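Glucose-resistance amylase regulator (Weissella paramesenteroides ATCC 33313, PDB 4RK6) binds glucose in its sugar-binding region and, as a LacI-family regulator, probably controls transcription by binding DNA. Local coordinates at residues M124-I129 with D278-L283. Residues are numbered along the deposited sequence; the frame is centred on the assembly and turned at random.
Sequences MGHKNI and DSVLNL
Met124 and Gly125, where helix 110-123 ends, lie against Asn282 and Leu283 near the C-terminus, and one backbone hydrogen bond joins the two segments, from Leu283 N to Met124 O (2.8 Å). The same carbonyl oxygen also takes a CA-H...O contact from Asn282, so this oxygen at the end of the helix is engaged twice from the tail. Gly125 closes the helix in a Schellman motif; its positive phi (98°) would press a side chain against the preceding carbonyl, and a CB would also crowd Leu283, so glycine suits the place on both counts.

His126 makes the second link. Its NE2 donates to Leu281 O at 2.8 Å, the oxygen lying about 20° out of the ring plane, while ND1 is bonded to Thr191 OG1. With a partner at each nitrogen, the buried imidazole is fixed against flipping and spans from the loop before strand 192-195 to the C-terminal tail. Leu283 makes a CH-pi contact with this ring, its CD1 over one face, offset toward the rim and 3.9 Å from the centroid; with CG anti to its own carbonyl carbon (chi1 -54°), the side chain is carried to the imidazole.

Met124, a selenomethionine, bends at chi2 and chi3 and crosses Asn282 at about a right angle. Its SE lies 3.6 Å from Asn282 ND2, and its terminal CE meets Asn282 CB and, at 4.2 Å, Val280 CG1. Asn282 OD1 turns instead to the backbone N of Asn284. Val280, a compact beta-branched residue, also packs on Tyr120 and Leu121 of helix 110-123. The contact thus ties the Schellman turn that ends helix 110-123 and leads to strand 129-132, in an alpha/beta, periplasmic-binding-protein-like fold, to the chain's C-terminal tail, at the surface and away from the glucose pocket.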
loop_
_atom_site.group_PDB
_atom_site.type_symbol
_atom_site.label_atom_id
_atom_site.label_comp_id
_atom_site.label_asym_id
_atom_site.label_seq_id
_atom_site.Cartn_x
_atom_site.Cartn_y
_atom_site.Cartn_z
HETATM N N MSE A 124 18.136 -25.312 -8.131
HETATM C CA MSE A 124 17.733 -25.824 -6.824
HETATM C C MSE A 124 16.978 -27.133 -6.936
HETATM O O MSE A 124 16.488 -27.641 -5.934
HETATM C CB MSE A 124 16.883 -24.771 -6.108
HETATM C CG MSE A 124 17.628 -23.501 -5.727
HETATM SE SE MSE A 124 19.063 -23.797 -4.415
HETATM C CE MSE A 124 17.903 -23.728 -2.817
ATOM N N GLY A 125 16.855 -27.679 -8.153
ATOM C CA GLY A 125 16.346 -29.040 -8.377
ATOM C C GLY A 125 14.885 -29.161 -8.756
ATOM O O GLY A 125 14.334 -30.283 -8.804
ATOM N N HIS A 126 14.238 -28.023 -9.012
ATOM C CA HIS A 126 12.843 -28.000 -9.424
ATOM C C HIS A 126 12.742 -28.185 -10.934
ATOM O O HIS A 126 13.588 -27.695 -11.681
ATOM C CB HIS A 126 12.182 -26.694 -9.004
ATOM C CG HIS A 126 12.165 -26.512 -7.523
ATOM N ND1 HIS A 126 11.114 -26.936 -6.740
ATOM C CD2 HIS A 126 13.093 -26.015 -6.674
ATOM C CE1 HIS A 126 11.403 -26.721 -5.469
ATOM N NE2 HIS A 126 12.586 -26.135 -5.404
ATOM N N LYS A 127 11.717 -28.929 -11.338
ATOM C CA LYS A 127 11.397 -29.181 -12.749
ATOM C C LYS A 127 9.956 -28.832 -13.085
ATOM O O LYS A 127 9.670 -28.232 -14.123
ATOM C CB LYS A 127 11.658 -30.655 -13.088
ATOM C CG LYS A 127 13.093 -30.939 -13.531
ATOM C CD LYS A 127 13.384 -32.417 -13.783
ATOM C CE LYS A 127 12.675 -32.966 -15.017
ATOM N NZ LYS A 127 11.390 -33.651 -14.697
ATOM N N ASN A 128 9.039 -29.219 -12.204
ATOM C CA ASN A 128 7.641 -28.883 -12.374
ATOM C C ASN A 128 7.315 -27.578 -11.663
ATOM O O ASN A 128 7.358 -27.527 -10.438
ATOM C CB ASN A 128 6.788 -30.023 -11.850
ATOM C CG ASN A 128 6.978 -31.274 -12.686
ATOM O OD1 ASN A 128 6.950 -31.206 -13.917
ATOM N ND2 ASN A 128 7.197 -32.386 -12.041
ATOM N N ILE A 129 7.032 -26.538 -12.443
ATOM C CA ILE A 129 6.977 -25.153 -11.925
ATOM C C ILE A 129 5.738 -24.438 -12.422
ATOM O O ILE A 129 5.382 -24.537 -13.592
ATOM C CB ILE A 129 8.242 -24.345 -12.296
ATOM C CG1 ILE A 129 9.497 -25.067 -11.819
ATOM C CG2 ILE A 129 8.206 -22.949 -11.679
ATOM C CD1 ILE A 129 10.808 -24.409 -12.166
ATOM N N ASP A 278 13.785 -17.262 2.593
ATOM C CA ASP A 278 13.456 -18.512 3.291
ATOM C C ASP A 278 12.372 -19.370 2.636
ATOM O O ASP A 278 11.914 -20.345 3.218
ATOM C CB ASP A 278 13.067 -18.186 4.742
ATOM C CG ASP A 278 14.211 -17.566 5.518
ATOM O OD1 ASP A 278 15.357 -18.015 5.352
ATOM O OD2 ASP A 278 13.975 -16.630 6.290
ATOM N N SER A 279 12.006 -19.059 1.403
ATOM C CA SER A 279 10.858 -19.711 0.782
ATOM C C SER A 279 11.186 -20.685 -0.342
ATOM O O SER A 279 10.281 -21.085 -1.072
ATOM C CB SER A 279 9.854 -18.654 0.281
ATOM O OG SER A 279 10.392 -17.874 -0.766
ATOM N N VAL A 280 12.462 -21.081 -0.476
ATOM C CA VAL A 280 12.841 -22.063 -1.493
ATOM C C VAL A 280 13.641 -23.216 -0.902
ATOM O O VAL A 280 14.595 -23.009 -0.173
ATOM C CB VAL A 280 13.661 -21.407 -2.640
ATOM C CG1 VAL A 280 14.034 -22.446 -3.678
ATOM C CG2 VAL A 280 12.846 -20.276 -3.279
ATOM N N LEU A 281 13.259 -24.426 -1.274
ATOM C CA LEU A 281 13.935 -25.650 -0.844
ATOM C C LEU A 281 14.756 -26.209 -2.007
ATOM O O LEU A 281 14.307 -26.199 -3.157
ATOM C CB LEU A 281 12.877 -26.673 -0.424
ATOM C CG LEU A 281 13.331 -27.862 0.430
ATOM C CD1 LEU A 281 13.632 -27.402 1.847
ATOM C CD2 LEU A 281 12.271 -28.963 0.431
ATOM N N ASN A 282 15.964 -26.670 -1.701
ATOM C CA ASN A 282 16.764 -27.437 -2.652
ATOM C C ASN A 282 16.285 -28.896 -2.636
ATOM O O ASN A 282 16.337 -29.554 -1.592
ATOM C CB ASN A 282 18.245 -27.355 -2.284
ATOM C CG ASN A 282 19.138 -28.054 -3.301
ATOM O OD1 ASN A 282 19.186 -29.264 -3.358
ATOM N ND2 ASN A 282 19.823 -27.285 -4.127
ATOM N N LEU A 283 15.840 -29.391 -3.785
ATOM C CA LEU A 283 15.377 -30.785 -3.908
ATOM C C LEU A 283 16.457 -31.812 -4.263
ATOM O O LEU A 283 16.170 -33.014 -4.273
ATOM C CB LEU A 283 14.297 -30.882 -4.956
ATOM C CG LEU A 283 13.100 -29.960 -4.817
ATOM C CD1 LEU A 283 12.137 -30.297 -5.941
ATOM C CD2 LEU A 283 12.461 -30.096 -3.445
#